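PDB 4RXT: sugar ABC transporter from Agrobacterium radiobacter, which binds an arabinopyranose sugar in the cleft between its two lobes and probably serves as the solute-binding component of a carbohydrate ABC importer. Local coordinates for residues T15-Y18 / W19-L23; D108-Q111 / G112-A116; A144-L147 / E148-T152; L233-K237 / S238-A242; D287-I290 / E291-N295. All coordinates share one frame; numbering follows the deposited sequence.

Contact 1. Residues T15-Y18 / W19-L23; sequences TSFY and WQIVL. With ARA (alpha-L-arabinopyranose), chain B.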
loop_
_atom_site.group_PDB
_atom_site.type_symbol
_atom_site.label_atom_id
_atom_site.label_comp_id
_atom_site.label_asym_id
_atom_site.label_seq_id
_atom_site.Cartn_x
_atom_site.Cartn_y
_atom_site.Cartn_z
ATOM N N THR A 15 -8.256 7.902 7.614
ATOM C CA THR A 15 -7.288 8.648 8.428
ATOM C C THR A 15 -5.834 8.527 7.967
ATOM O O THR A 15 -4.958 9.184 8.495
ATOM C CB THR A 15 -7.352 8.203 9.911
ATOM O OG1 THR A 15 -6.786 6.893 10.065
ATOM C CG2 THR A 15 -8.796 8.196 10.426
ATOM N N SER A 16 -5.592 7.688 6.978
ATOM C CA SER A 16 -4.246 7.415 6.467
ATOM C C SER A 16 -3.901 8.382 5.335
ATOM O O SER A 16 -4.695 8.581 4.452
ATOM C CB SER A 16 -4.229 5.976 5.924
ATOM O OG SER A 16 -3.087 5.696 5.109
ATOM N N PHE A 17 -2.704 8.966 5.367
ATOM C CA PHE A 17 -2.285 9.868 4.294
ATOM C C PHE A 17 -2.318 9.197 2.931
ATOM O O PHE A 17 -2.660 9.822 1.936
ATOM C CB PHE A 17 -0.896 10.395 4.561
ATOM C CG PHE A 17 -0.406 11.373 3.545
ATOM C CD1 PHE A 17 -0.933 12.636 3.485
ATOM C CD2 PHE A 17 0.585 11.010 2.659
ATOM C CE1 PHE A 17 -0.450 13.549 2.549
ATOM C CE2 PHE A 17 1.085 11.893 1.737
ATOM C CZ PHE A 17 0.550 13.161 1.665
ATOM N N TYR A 18 -1.924 7.931 2.877
ATOM C CA TYR A 18 -1.956 7.230 1.613
ATOM C C TYR A 18 -3.369 7.237 0.993
ATOM O O TYR A 18 -3.548 7.550 -0.187
ATOM C CB TYR A 18 -1.514 5.795 1.827
ATOM C CG TYR A 18 -1.542 4.977 0.560
ATOM C CD1 TYR A 18 -0.471 4.966 -0.328
ATOM C CD2 TYR A 18 -2.649 4.165 0.244
ATOM C CE1 TYR A 18 -0.499 4.193 -1.483
ATOM C CE2 TYR A 18 -2.674 3.417 -0.920
ATOM C CZ TYR A 18 -1.589 3.397 -1.760
ATOM O OH TYR A 18 -1.599 2.638 -2.913
ATOM N N TRP A 19 -4.355 6.855 1.808
ATOM C CA TRP A 19 -5.750 6.826 1.324
ATOM C C TRP A 19 -6.298 8.198 1.029
ATOM O O TRP A 19 -7.149 8.348 0.180
ATOM C CB TRP A 19 -6.689 6.041 2.276
ATOM C CG TRP A 19 -6.295 4.606 2.322
ATOM C CD1 TRP A 19 -5.711 3.962 3.349
ATOM C CD2 TRP A 19 -6.282 3.714 1.215
ATOM N NE1 TRP A 19 -5.355 2.691 2.977
ATOM C CE2 TRP A 19 -5.715 2.512 1.665
ATOM C CE3 TRP A 19 -6.702 3.812 -0.102
ATOM C CZ2 TRP A 19 -5.574 1.439 0.841
ATOM C CZ3 TRP A 19 -6.572 2.742 -0.919
ATOM C CH2 TRP A 19 -6.007 1.580 -0.448
ATOM N N GLN A 20 -5.792 9.199 1.741
ATOM C CA GLN A 20 -6.166 10.597 1.438
ATOM C C GLN A 20 -5.668 11.034 0.052
ATOM O O GLN A 20 -6.324 11.812 -0.643
ATOM C CB GLN A 20 -5.683 11.532 2.531
ATOM C CG GLN A 20 -6.470 11.286 3.809
ATOM C CD GLN A 20 -5.813 11.790 5.081
ATOM O OE1 GLN A 20 -4.754 12.439 5.053
ATOM N NE2 GLN A 20 -6.428 11.452 6.229
ATOM N N ILE A 21 -4.557 10.474 -0.393
ATOM C CA ILE A 21 -4.060 10.749 -1.759
ATOM C C ILE A 21 -5.013 10.111 -2.768
ATOM O O ILE A 21 -5.430 10.724 -3.722
ATOM C CB ILE A 21 -2.629 10.233 -2.017
ATOM C CG1 ILE A 21 -1.603 10.943 -1.108
ATOM C CG2 ILE A 21 -2.256 10.462 -3.492
ATOM C CD1 ILE A 21 -0.248 10.242 -1.060
ATOM N N VAL A 22 -5.365 8.839 -2.529
ATOM C CA VAL A 22 -6.382 8.140 -3.358
ATOM C C VAL A 22 -7.674 8.954 -3.445
ATOM O O VAL A 22 -8.227 9.163 -4.526
ATOM C CB VAL A 22 -6.684 6.731 -2.822
ATOM C CG1 VAL A 22 -7.810 6.076 -3.621
ATOM C CG2 VAL A 22 -5.430 5.885 -2.812
ATOM N N LEU A 23 -8.154 9.439 -2.295
ATOM C CA LEU A 23 -9.392 10.221 -2.260
ATOM C C LEU A 23 -9.268 11.569 -2.989
ATOM O O LEU A 23 -10.194 11.982 -3.657
ATOM C CB LEU A 23 -9.853 10.450 -0.806
ATOM C CG LEU A 23 -10.352 9.234 -0.036
ATOM C CD1 LEU A 23 -10.662 9.652 1.395
ATOM C CD2 LEU A 23 -11.547 8.580 -0.716
HETATM C C1 ARA B . -0.375 1.132 1.216
HETATM C C2 ARA B . -0.971 -0.175 0.657
HETATM C C3 ARA B . -2.373 -0.366 1.210
HETATM C C4 ARA B . -2.397 -0.254 2.744
HETATM C C5 ARA B . -1.157 0.341 3.265
HETATM O O1 ARA B . 0.964 0.696 1.017
HETATM O O2 ARA B . -1.051 -0.127 -0.780
HETATM O O3 ARA B . -2.888 -1.610 0.705
HETATM O O4 ARA B . -2.354 -1.524 3.398
HETATM O O5 ARA B . -0.685 1.499 2.554
#
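The rings of Y18 and W19 form a T-shaped pair: the edge of Y18 points into the face of the indole, the centroid of the Y18 ring 4.9 Å from that of the six-membered ring of W19 and the planes at 89°. Y18 CD2 lies over the centre of the indole, 3.8 Å from W19 CE2. The Y18 ring owes this place to its CG standing anti to the backbone N (chi1 179°). Apolar contacts to the sugar come next. Arabinose C1 sits above the middle of one Y18 face, and arabinose C3 comes within 3.7 Å of W19 CZ2. A second aromatic contact lies outward, where I21 CG1 makes a CH-pi contact over the F17 ring and I21 CD1 touches F17 CE2 at 3.5 Å. Hydrogen bonds hold the turn together. S16 is the N-cap; its OG takes a weak bond from Y18 N (3.4 Å), and its O accepts from Q20 N at 3.0 Å. V22 N donates to Y18 O. Polar ends reach the binding-site carboxylates, Y18 OH to D93 and W19 NE1 to E45, which should limit the rotation of both rings. Aromatic rings packed against a bound sugar are common in periplasmic sugar-binding proteins; here the first turn of helix 17-33, after strand 9-11, supplies them.

Contact 2. Residues D108-Q111 / G112-A116; sequences DNTQ and GGRIA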
loop_
_atom_site.group_PDB
_atom_site.type_symbol
_atom_site.label_atom_id
_atom_site.label_comp_id
_atom_site.label_asym_id
_atom_site.label_seq_id
_atom_site.Cartn_x
_atom_site.Cartn_y
_atom_site.Cartn_z
ATOM N N ASP A 108 1.848 -3.782 -8.980
ATOM C CA ASP A 108 2.240 -5.189 -8.993
ATOM C C ASP A 108 2.952 -5.412 -7.647
ATOM O O ASP A 108 4.123 -5.142 -7.473
ATOM C CB ASP A 108 3.146 -5.479 -10.193
ATOM C CG ASP A 108 3.633 -6.932 -10.254
ATOM O OD1 ASP A 108 3.581 -7.709 -9.219
ATOM O OD2 ASP A 108 4.127 -7.276 -11.357
ATOM N N ASN A 109 2.183 -5.884 -6.686
ATOM C CA ASN A 109 2.675 -5.961 -5.314
ATOM C C ASN A 109 3.734 -7.021 -5.064
ATOM O O ASN A 109 4.609 -6.837 -4.241
ATOM C CB ASN A 109 1.540 -6.059 -4.315
ATOM C CG ASN A 109 0.829 -4.731 -4.177
ATOM O OD1 ASN A 109 1.441 -3.747 -3.737
ATOM N ND2 ASN A 109 -0.437 -4.673 -4.591
ATOM N N THR A 110 3.708 -8.090 -5.834
ATOM C CA THR A 110 4.752 -9.089 -5.715
ATOM C C THR A 110 6.085 -8.495 -6.194
ATOM O O THR A 110 7.146 -8.627 -5.513
ATOM C CB THR A 110 4.391 -10.354 -6.478
ATOM O OG1 THR A 110 3.107 -10.817 -6.019
ATOM C CG2 THR A 110 5.429 -11.395 -6.198
ATOM N N GLN A 111 6.042 -7.816 -7.341
ATOM C CA GLN A 111 7.220 -7.133 -7.854
ATOM C C GLN A 111 7.692 -6.055 -6.868
ATOM O O GLN A 111 8.894 -5.821 -6.700
ATOM C CB GLN A 111 6.947 -6.520 -9.221
ATOM C CG GLN A 111 8.162 -5.923 -9.912
ATOM C CD GLN A 111 7.786 -5.214 -11.213
ATOM O OE1 GLN A 111 8.134 -5.689 -12.305
ATOM N NE2 GLN A 111 7.055 -4.090 -11.106
ATOM N N GLY A 112 6.743 -5.401 -6.218
ATOM C CA GLY A 112 7.079 -4.369 -5.229
ATOM C C GLY A 112 7.885 -4.967 -4.072
ATOM O O GLY A 112 8.852 -4.373 -3.588
ATOM N N GLY A 113 7.523 -6.176 -3.642
ATOM C CA GLY A 113 8.313 -6.885 -2.631
ATOM C C GLY A 113 9.712 -7.263 -3.141
ATOM O O GLY A 113 10.722 -7.156 -2.402
ATOM N N ARG A 114 9.784 -7.719 -4.396
ATOM C CA ARG A 114 11.072 -8.034 -5.007
ATOM C C ARG A 114 11.989 -6.816 -5.078
ATOM O O ARG A 114 13.178 -6.899 -4.758
ATOM C CB ARG A 114 10.900 -8.608 -6.421
ATOM C CG ARG A 114 10.227 -9.961 -6.510
ATOM C CD ARG A 114 10.191 -10.497 -7.966
ATOM N NE ARG A 114 8.858 -11.028 -8.299
ATOM C CZ ARG A 114 8.033 -10.552 -9.243
ATOM N NH1 ARG A 114 8.383 -9.529 -10.037
ATOM N NH2 ARG A 114 6.839 -11.129 -9.418
ATOM N N ILE A 115 11.420 -5.701 -5.516
ATOM C CA ILE A 115 12.132 -4.394 -5.577
ATOM C C ILE A 115 12.674 -3.975 -4.206
ATOM O O ILE A 115 13.802 -3.541 -4.066
ATOM C CB ILE A 115 11.193 -3.293 -6.151
ATOM C CG1 ILE A 115 10.991 -3.520 -7.647
ATOM C CG2 ILE A 115 11.751 -1.885 -5.941
ATOM C CD1 ILE A 115 9.899 -2.676 -8.268
ATOM N N ALA A 116 11.877 -4.225 -3.184
ATOM C CA ALA A 116 12.265 -3.889 -1.816
ATOM C C ALA A 116 13.422 -4.769 -1.362
ATOM O O ALA A 116 14.346 -4.292 -0.665
ATOM C CB ALA A 116 11.088 -4.015 -0.863
#
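R114 lays its guanidinium over the backbone of T110 and Q111, one turn earlier in the same helix. One face of the group has Q111 CA 3.4 Å above its plane. R114 NH1 comes within 3.4 Å of Q111 CB, while R114 NH2 rests 3.5 Å from T110 CG2. A bend at chi3 (-134°) turns the arginine back toward the helix start instead of letting it run straight out. The Q111 side chain is extended, with its amide nearly perpendicular to the guanidinium, so these two polar groups cross without stacking. This side is partly open to solvent and joined by packing alone between the side chains. It also carries D108, whose OD1 lies 4.7 Å from R114 NH2: too far for a salt bridge, though the opposite charges may attract weakly.

The first turn itself is tight. D108 is the N-cap, its OD1 accepting from Q111 N at 3.1 Å along a nearly straight N-H line (171°), although the donor stands above the carboxylate plane. G112 and G113 are buried and have no side chain to add; G112 N donates to D108 O at 2.9 Å. I115 N reaches Q111 O at 2.8 Å, and I115 CG1 also leans on that oxygen.

The helix, 109-128, follows strand 103-106. N109 and T110 meet helix 145-161, where N109 OD1 takes a hydrogen bond from the sugar-binding R150, and I115 and A116 pack against V245 of strand 243-246.

Contact 3. Residues A144-L147 / E148-T152; sequences AGSL and EQRRT. With ARA (alpha-L-arabinopyranose), chain B.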
loop_
_atom_site.group_PDB
_atom_site.type_symbol
_atom_site.label_atom_id
_atom_site.label_comp_id
_atom_site.label_asym_id
_atom_site.label_seq_id
_atom_site.Cartn_x
_atom_site.Cartn_y
_atom_site.Cartn_z
ATOM N N ALA A 144 -4.190 -9.053 4.145
ATOM C CA ALA A 144 -4.387 -8.043 3.092
ATOM C C ALA A 144 -3.794 -8.530 1.787
ATOM O O ALA A 144 -2.696 -9.031 1.767
ATOM C CB ALA A 144 -3.757 -6.681 3.478
ATOM N N GLY A 145 -4.492 -8.350 0.695
ATOM C CA GLY A 145 -3.977 -8.803 -0.596
ATOM C C GLY A 145 -2.633 -8.153 -0.946
ATOM O O GLY A 145 -1.664 -8.809 -1.286
ATOM N N SER A 146 -2.599 -6.820 -0.868
ATOM C CA SER A 146 -1.388 -6.069 -1.248
ATOM C C SER A 146 -0.196 -6.512 -0.377
ATOM O O SER A 146 0.903 -6.799 -0.878
ATOM C CB SER A 146 -1.616 -4.558 -1.140
ATOM O OG SER A 146 -2.048 -4.268 0.161
ATOM N N LEU A 147 -0.417 -6.549 0.930
ATOM C CA LEU A 147 0.695 -6.803 1.870
ATOM C C LEU A 147 1.219 -8.251 1.814
ATOM O O LEU A 147 2.430 -8.496 1.958
ATOM C CB LEU A 147 0.299 -6.449 3.297
ATOM C CG LEU A 147 -0.269 -5.024 3.473
ATOM C CD1 LEU A 147 -0.549 -4.759 4.960
ATOM C CD2 LEU A 147 0.597 -3.916 2.862
ATOM N N GLU A 148 0.288 -9.205 1.663
ATOM C CA GLU A 148 0.717 -10.612 1.541
ATOM C C GLU A 148 1.556 -10.834 0.269
ATOM O O GLU A 148 2.551 -11.586 0.258
ATOM C CB GLU A 148 -0.469 -11.549 1.614
ATOM C CG GLU A 148 -1.149 -11.532 2.974
ATOM C CD GLU A 148 -0.249 -11.887 4.168
ATOM O OE1 GLU A 148 0.733 -12.666 4.028
ATOM O OE2 GLU A 148 -0.560 -11.425 5.288
ATOM N N GLN A 149 1.178 -10.151 -0.805
ATOM C CA GLN A 149 1.980 -10.231 -2.035
ATOM C C GLN A 149 3.369 -9.597 -1.882
ATOM O O GLN A 149 4.353 -10.110 -2.389
ATOM C CB GLN A 149 1.239 -9.648 -3.225
ATOM C CG GLN A 149 0.076 -10.523 -3.612
ATOM C CD GLN A 149 -0.667 -9.998 -4.804
ATOM O OE1 GLN A 149 -0.832 -8.810 -4.939
ATOM N NE2 GLN A 149 -1.124 -10.884 -5.676
ATOM N N ARG A 150 3.442 -8.449 -1.204
ATOM C CA ARG A 150 4.757 -7.809 -0.941
ATOM C C ARG A 150 5.623 -8.747 -0.115
ATOM O O ARG A 150 6.821 -8.930 -0.379
ATOM C CB ARG A 150 4.587 -6.471 -0.238
ATOM C CG ARG A 150 3.879 -5.483 -1.105
ATOM C CD ARG A 150 3.530 -4.224 -0.352
ATOM N NE ARG A 150 2.574 -3.460 -1.143
ATOM C CZ ARG A 150 1.898 -2.403 -0.752
ATOM N NH1 ARG A 150 2.128 -1.844 0.441
ATOM N NH2 ARG A 150 1.038 -1.891 -1.601
ATOM N N ARG A 151 5.019 -9.370 0.880
ATOM C CA ARG A 151 5.746 -10.308 1.721
ATOM C C ARG A 151 6.309 -11.474 0.890
ATOM O O ARG A 151 7.477 -11.812 0.991
ATOM C CB ARG A 151 4.843 -10.812 2.844
ATOM C CG ARG A 151 5.387 -11.987 3.644
ATOM C CD ARG A 151 4.480 -12.339 4.809
ATOM N NE ARG A 151 4.994 -13.471 5.572
ATOM C CZ ARG A 151 4.949 -14.733 5.162
ATOM N NH1 ARG A 151 4.379 -15.045 4.012
ATOM N NH2 ARG A 151 5.477 -15.666 5.915
ATOM N N THR A 152 5.467 -12.041 0.051
ATOM C CA THR A 152 5.880 -13.156 -0.825
ATOM C C THR A 152 7.009 -12.714 -1.764
ATOM O O THR A 152 8.029 -13.385 -1.919
ATOM C CB THR A 152 4.659 -13.674 -1.603
ATOM O OG1 THR A 152 3.740 -14.267 -0.675
ATOM C CG2 THR A 152 5.070 -14.754 -2.594
HETATM C C1 ARA B . -0.375 1.132 1.216
HETATM C C2 ARA B . -0.971 -0.175 0.657
HETATM C C3 ARA B . -2.373 -0.366 1.210
HETATM C C4 ARA B . -2.397 -0.254 2.744
HETATM C C5 ARA B . -1.157 0.341 3.265
HETATM O O1 ARA B . 0.964 0.696 1.017
HETATM O O2 ARA B . -1.051 -0.127 -0.780
HETATM O O3 ARA B . -2.888 -1.610 0.705
HETATM O O4 ARA B . -2.354 -1.524 3.398
HETATM O O5 ARA B . -0.685 1.499 2.554
HETATM O O HOH W 1 -1.425 -8.851 5.072
#
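E148 OE2 is gripped by three donors: a water at 2.7 Å that in turn accepts from A144 N, the hydroxyl of Y172, and the backbone N of G143. A bend at chi2 (-58°) folds the glutamate back to the start of its own helix, with E148 CG lying 3.2 Å from A144 O. The carboxylate thus ties down the residues just ahead of the first turn, and its negative charge would suit the positive end of the helix dipole. That turn opens helix 145-161 of a beta-alpha-beta unit between strands 133-139 and 165-172, and it presents its side chains to the sugar. R150, extended from CG to NE, meets the arabinose edge-on in a two-pronged grip. R150 NH1 donates to arabinose O1 at 2.9 Å (165°) and R150 NH2 to arabinose O2 at 2.9 Å (156°). One turn back, S146 places its CB over a face of the guanidinium, and S146 OG lies 2.8 Å from arabinose O3. L147 CD2 approaches R150 NH1 to 3.5 Å. The same methyl, L147 CD2, lies 3.8 Å from arabinose O4. Further partners steady the arginine: NH1 is also held by S200 O, and F226 adds a cation-pi contact. R151 leads away from all this to a salt bridge with D170 on strand 165-172.

Contact 4. Residues L233-K237 / S238-A242; sequences LGFLK and SGAIA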
loop_
_atom_site.group_PDB
_atom_site.type_symbol
_atom_site.label_atom_id
_atom_site.label_comp_id
_atom_site.label_asym_id
_atom_site.label_seq_id
_atom_site.Cartn_x
_atom_site.Cartn_y
_atom_site.Cartn_z
ATOM N N LEU A 233 9.463 10.808 4.375
ATOM C CA LEU A 233 10.392 11.528 3.501
ATOM C C LEU A 233 11.480 12.207 4.340
ATOM O O LEU A 233 12.640 12.231 3.951
ATOM C CB LEU A 233 9.661 12.512 2.603
ATOM C CG LEU A 233 8.815 11.853 1.505
ATOM C CD1 LEU A 233 7.998 12.919 0.769
ATOM C CD2 LEU A 233 9.625 11.032 0.500
ATOM N N GLY A 234 11.120 12.686 5.527
ATOM C CA GLY A 234 12.114 13.210 6.481
ATOM C C GLY A 234 13.135 12.151 6.884
ATOM O O GLY A 234 14.344 12.402 6.935
ATOM N N PHE A 235 12.641 10.933 7.108
ATOM C CA PHE A 235 13.513 9.810 7.487
ATOM C C PHE A 235 14.414 9.393 6.317
ATOM O O PHE A 235 15.560 8.980 6.521
ATOM C CB PHE A 235 12.678 8.575 7.907
ATOM C CG PHE A 235 11.894 8.751 9.208
ATOM C CD1 PHE A 235 12.354 9.590 10.226
ATOM C CD2 PHE A 235 10.739 8.070 9.400
ATOM C CE1 PHE A 235 11.635 9.762 11.396
ATOM C CE2 PHE A 235 10.027 8.198 10.565
ATOM C CZ PHE A 235 10.459 9.036 11.577
ATOM N N LEU A 236 13.898 9.488 5.094
ATOM C CA LEU A 236 14.729 9.195 3.917
ATOM C C LEU A 236 15.924 10.176 3.814
ATOM O O LEU A 236 17.074 9.813 3.594
ATOM C CB LEU A 236 13.868 9.231 2.664
ATOM C CG LEU A 236 14.552 8.716 1.401
ATOM C CD1 LEU A 236 14.861 7.240 1.561
ATOM C CD2 LEU A 236 13.666 8.908 0.183
ATOM N N LYS A 237 15.649 11.429 4.101
ATOM C CA LYS A 237 16.692 12.433 4.027
ATOM C C LYS A 237 17.658 12.325 5.202
ATOM O O LYS A 237 18.869 12.556 5.045
ATOM C CB LYS A 237 16.037 13.784 3.980
ATOM C CG LYS A 237 15.393 14.014 2.643
ATOM C CD LYS A 237 15.012 15.453 2.436
ATOM C CE LYS A 237 13.849 15.882 3.311
ATOM N NZ LYS A 237 13.116 17.023 2.686
ATOM N N SER A 238 17.119 11.994 6.377
ATOM C CA SER A 238 17.933 11.940 7.591
ATOM C C SER A 238 18.795 10.680 7.617
ATOM O O SER A 238 19.789 10.622 8.345
ATOM C CB SER A 238 17.079 11.992 8.858
ATOM O OG SER A 238 16.468 10.726 9.145
ATOM N N GLY A 239 18.385 9.669 6.838
ATOM C CA GLY A 239 19.055 8.385 6.783
ATOM C C GLY A 239 18.410 7.309 7.632
ATOM O O GLY A 239 18.842 6.168 7.607
ATOM N N ALA A 240 17.371 7.657 8.386
ATOM C CA ALA A 240 16.660 6.623 9.188
ATOM C C ALA A 240 15.951 5.579 8.351
ATOM O O ALA A 240 15.734 4.482 8.821
ATOM C CB ALA A 240 15.676 7.236 10.171
ATOM N N ILE A 241 15.570 5.962 7.134
ATOM C CA ILE A 241 15.041 5.049 6.125
ATOM C C ILE A 241 15.996 5.080 4.939
ATOM O O ILE A 241 16.447 6.150 4.541
ATOM C CB ILE A 241 13.588 5.345 5.716
ATOM C CG1 ILE A 241 12.661 5.013 6.879
ATOM C CG2 ILE A 241 13.221 4.553 4.443
ATOM C CD1 ILE A 241 11.185 5.260 6.619
ATOM N N ALA A 242 16.337 3.910 4.383
ATOM C CA ALA A 242 17.259 3.783 3.265
ATOM C C ALA A 242 16.580 3.893 1.905
ATOM O O ALA A 242 17.200 4.299 0.895
ATOM C CB ALA A 242 18.020 2.466 3.360
HETATM O O HOH W 2 18.293 7.556 3.261
#
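F235 and I241 meet where helix 230-238 ends at a C-terminal glycine, G239, the first residue to leave helical angles, with positive phi (99°), before the chain heads for strand 243-246. The two side chains cross at a slant. I241 CG1 presses on F235 CB at 3.7 Å, and I241 CD1 slides to the edge of the phenyl ring, 4.0 Å from F235 CD2. A240 CB adds a methyl 4.0 Å from F235 CB. The ring itself leads off toward Q210 and A213 of helix 202-214, where A240 also packs. In L236 the bond from CA to CB points away from 238-242, but with CG anti to the backbone N (chi1 -170°) L236 CD1 swings back to lie 3.5 Å from I241 O. The reversal is held by F235 O, which accepts from I241 N at 3.1 Å; the N-H points almost straight at it (172°), yet from above the carbonyl plane. G239 N gives the same oxygen a weak bond. S238 N, by contrast, still makes the regular helical bond to G234 O. Beyond the turn the backbone of A242 pairs with V223. One water bridges the two sides, donating to L236 O at 2.6 Å and to I241 O at 2.7 Å.

Contact 5. Residues D287-I290 / E291-N295; sequences DPKI and EALIN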
loop_
_atom_site.group_PDB
_atom_site.type_symbol
_atom_site.label_atom_id
_atom_site.label_comp_id
_atom_site.label_asym_id
_atom_site.label_seq_id
_atom_site.Cartn_x
_atom_site.Cartn_y
_atom_site.Cartn_z
ATOM N N ASP A 287 14.529 13.146 -8.906
ATOM C CA ASP A 287 14.251 12.853 -10.299
ATOM C C ASP A 287 12.838 13.392 -10.591
ATOM O O ASP A 287 11.908 13.156 -9.800
ATOM C CB ASP A 287 14.192 11.341 -10.618
ATOM C CG ASP A 287 15.548 10.616 -10.579
ATOM O OD1 ASP A 287 16.522 11.199 -10.066
ATOM O OD2 ASP A 287 15.604 9.436 -11.077
ATOM N N PRO A 288 12.651 14.066 -11.741
ATOM C CA PRO A 288 11.333 14.658 -11.988
ATOM C C PRO A 288 10.115 13.678 -11.917
ATOM O O PRO A 288 9.060 14.050 -11.393
ATOM C CB PRO A 288 11.481 15.297 -13.366
ATOM C CG PRO A 288 12.966 15.566 -13.512
ATOM C CD PRO A 288 13.620 14.405 -12.798
ATOM N N LYS A 289 10.258 12.442 -12.421
ATOM C CA LYS A 289 9.134 11.497 -12.326
ATOM C C LYS A 289 8.786 11.202 -10.864
ATOM O O LYS A 289 7.627 11.058 -10.484
ATOM C CB LYS A 289 9.446 10.185 -13.052
ATOM C CG LYS A 289 8.317 9.159 -13.045
ATOM C CD LYS A 289 8.693 7.930 -13.891
ATOM C CE LYS A 289 7.587 6.859 -13.904
ATOM N NZ LYS A 289 8.110 5.496 -14.237
ATOM N N ILE A 290 9.833 11.104 -10.056
ATOM C CA ILE A 290 9.707 10.753 -8.631
ATOM C C ILE A 290 9.125 11.913 -7.844
ATOM O O ILE A 290 8.242 11.723 -7.015
ATOM C CB ILE A 290 11.051 10.232 -8.065
ATOM C CG1 ILE A 290 11.498 8.975 -8.813
ATOM C CG2 ILE A 290 11.005 10.028 -6.559
ATOM C CD1 ILE A 290 10.521 7.835 -8.709
ATOM N N GLU A 291 9.602 13.115 -8.107
ATOM C CA GLU A 291 9.088 14.269 -7.454
ATOM C C GLU A 291 7.638 14.427 -7.683
ATOM O O GLU A 291 6.922 14.773 -6.800
ATOM C CB GLU A 291 9.767 15.504 -8.038
ATOM C CG GLU A 291 10.925 16.038 -7.256
ATOM C CD GLU A 291 11.824 17.006 -8.048
ATOM O OE1 GLU A 291 11.672 17.186 -9.278
ATOM O OE2 GLU A 291 12.766 17.493 -7.411
ATOM N N ALA A 292 7.187 14.117 -8.883
ATOM C CA ALA A 292 5.749 14.247 -9.125
ATOM C C ALA A 292 4.916 13.237 -8.292
ATOM O O ALA A 292 3.777 13.513 -7.938
ATOM C CB ALA A 292 5.447 14.141 -10.611
ATOM N N LEU A 293 5.494 12.067 -8.003
ATOM C CA LEU A 293 4.867 11.019 -7.171
ATOM C C LEU A 293 4.925 11.246 -5.648
ATOM O O LEU A 293 4.023 10.815 -4.926
ATOM C CB LEU A 293 5.480 9.668 -7.494
ATOM C CG LEU A 293 5.060 9.107 -8.855
ATOM C CD1 LEU A 293 6.042 8.044 -9.393
ATOM C CD2 LEU A 293 3.624 8.571 -8.796
ATOM N N ILE A 294 5.987 11.860 -5.142
ATOM C CA ILE A 294 6.106 12.047 -3.681
ATOM C C ILE A 294 5.742 13.478 -3.251
ATOM O O ILE A 294 5.684 13.802 -2.066
ATOM C CB ILE A 294 7.512 11.713 -3.157
ATOM C CG1 ILE A 294 8.564 12.630 -3.756
ATOM C CG2 ILE A 294 7.870 10.268 -3.502
ATOM C CD1 ILE A 294 9.950 12.413 -3.188
ATOM N N ASN A 295 5.565 14.293 -4.292
ATOM C CA ASN A 295 5.252 15.720 -4.256
ATOM C C ASN A 295 6.326 16.670 -3.729
ATOM O O ASN A 295 7.335 16.910 -4.404
ATOM C CB ASN A 295 3.942 15.909 -3.574
ATOM C CG ASN A 295 2.813 15.399 -4.410
ATOM O OD1 ASN A 295 2.199 14.380 -4.097
ATOM N ND2 ASN A 295 2.540 16.096 -5.493
#
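The short C-terminal helix 288-294 lies on the protein surface, and its two turns bring D287 to I290 against E291 to I294. It starts at D287, the N-cap by position, although the aspartate side chain makes no capping bond, and P288 fills the first helical place, where a missing N-H costs nothing. E291 N donates to D287 O at 2.9 Å (168°), and A292 N to P288 O. E291 stretches back along the helix to set its OE1 3.7 Å from P288 CA.

Further on the hydrogen bonding slackens. L293 N shares itself between two weak bonds, to K289 O at 3.4 Å and to I290 O, which also accepts from I294 N at 2.9 Å. I294 carries its CG1 between the backbone N and the carbonyl carbon (chi1 62°); I294 CG1 therefore turns back to 3.4 Å from I290 O, and I294 CD1 ends 4.3 Å from I290 CG2. On the next flank of the helix L293 CD1 rests 3.6 Å from K289 O.

I290, L293 and I294 supply the inward side. I290 packs on N278 and V280 of strand 278-280, L293 reaches N278 as well, and L293 together with I294 touches V246 on the neighbouring, antiparallel strand 243-246.

Contacts 1 and 3 both touch the arabinose: their centres are 19 Å apart, and their nearest atoms about 5 Å. Contact 1 brings aromatic surfaces to the sugar, contact 3 chiefly hydrogen-bonding groups. Contact 2 forms a second shell, its centre 9 Å from that of contact 3. The link between those two is N109 OD1 to R150 NE at 2.8 Å, with T110 OG1 lying against Q149 CB. Contacts 4 and 5 stand farther out, each with its nearest side chain about 13 Å from the ligand. They meet where L233 CD1 packs on I294 O at 3.8 Å, joining the C-terminal helix to helix 230-238.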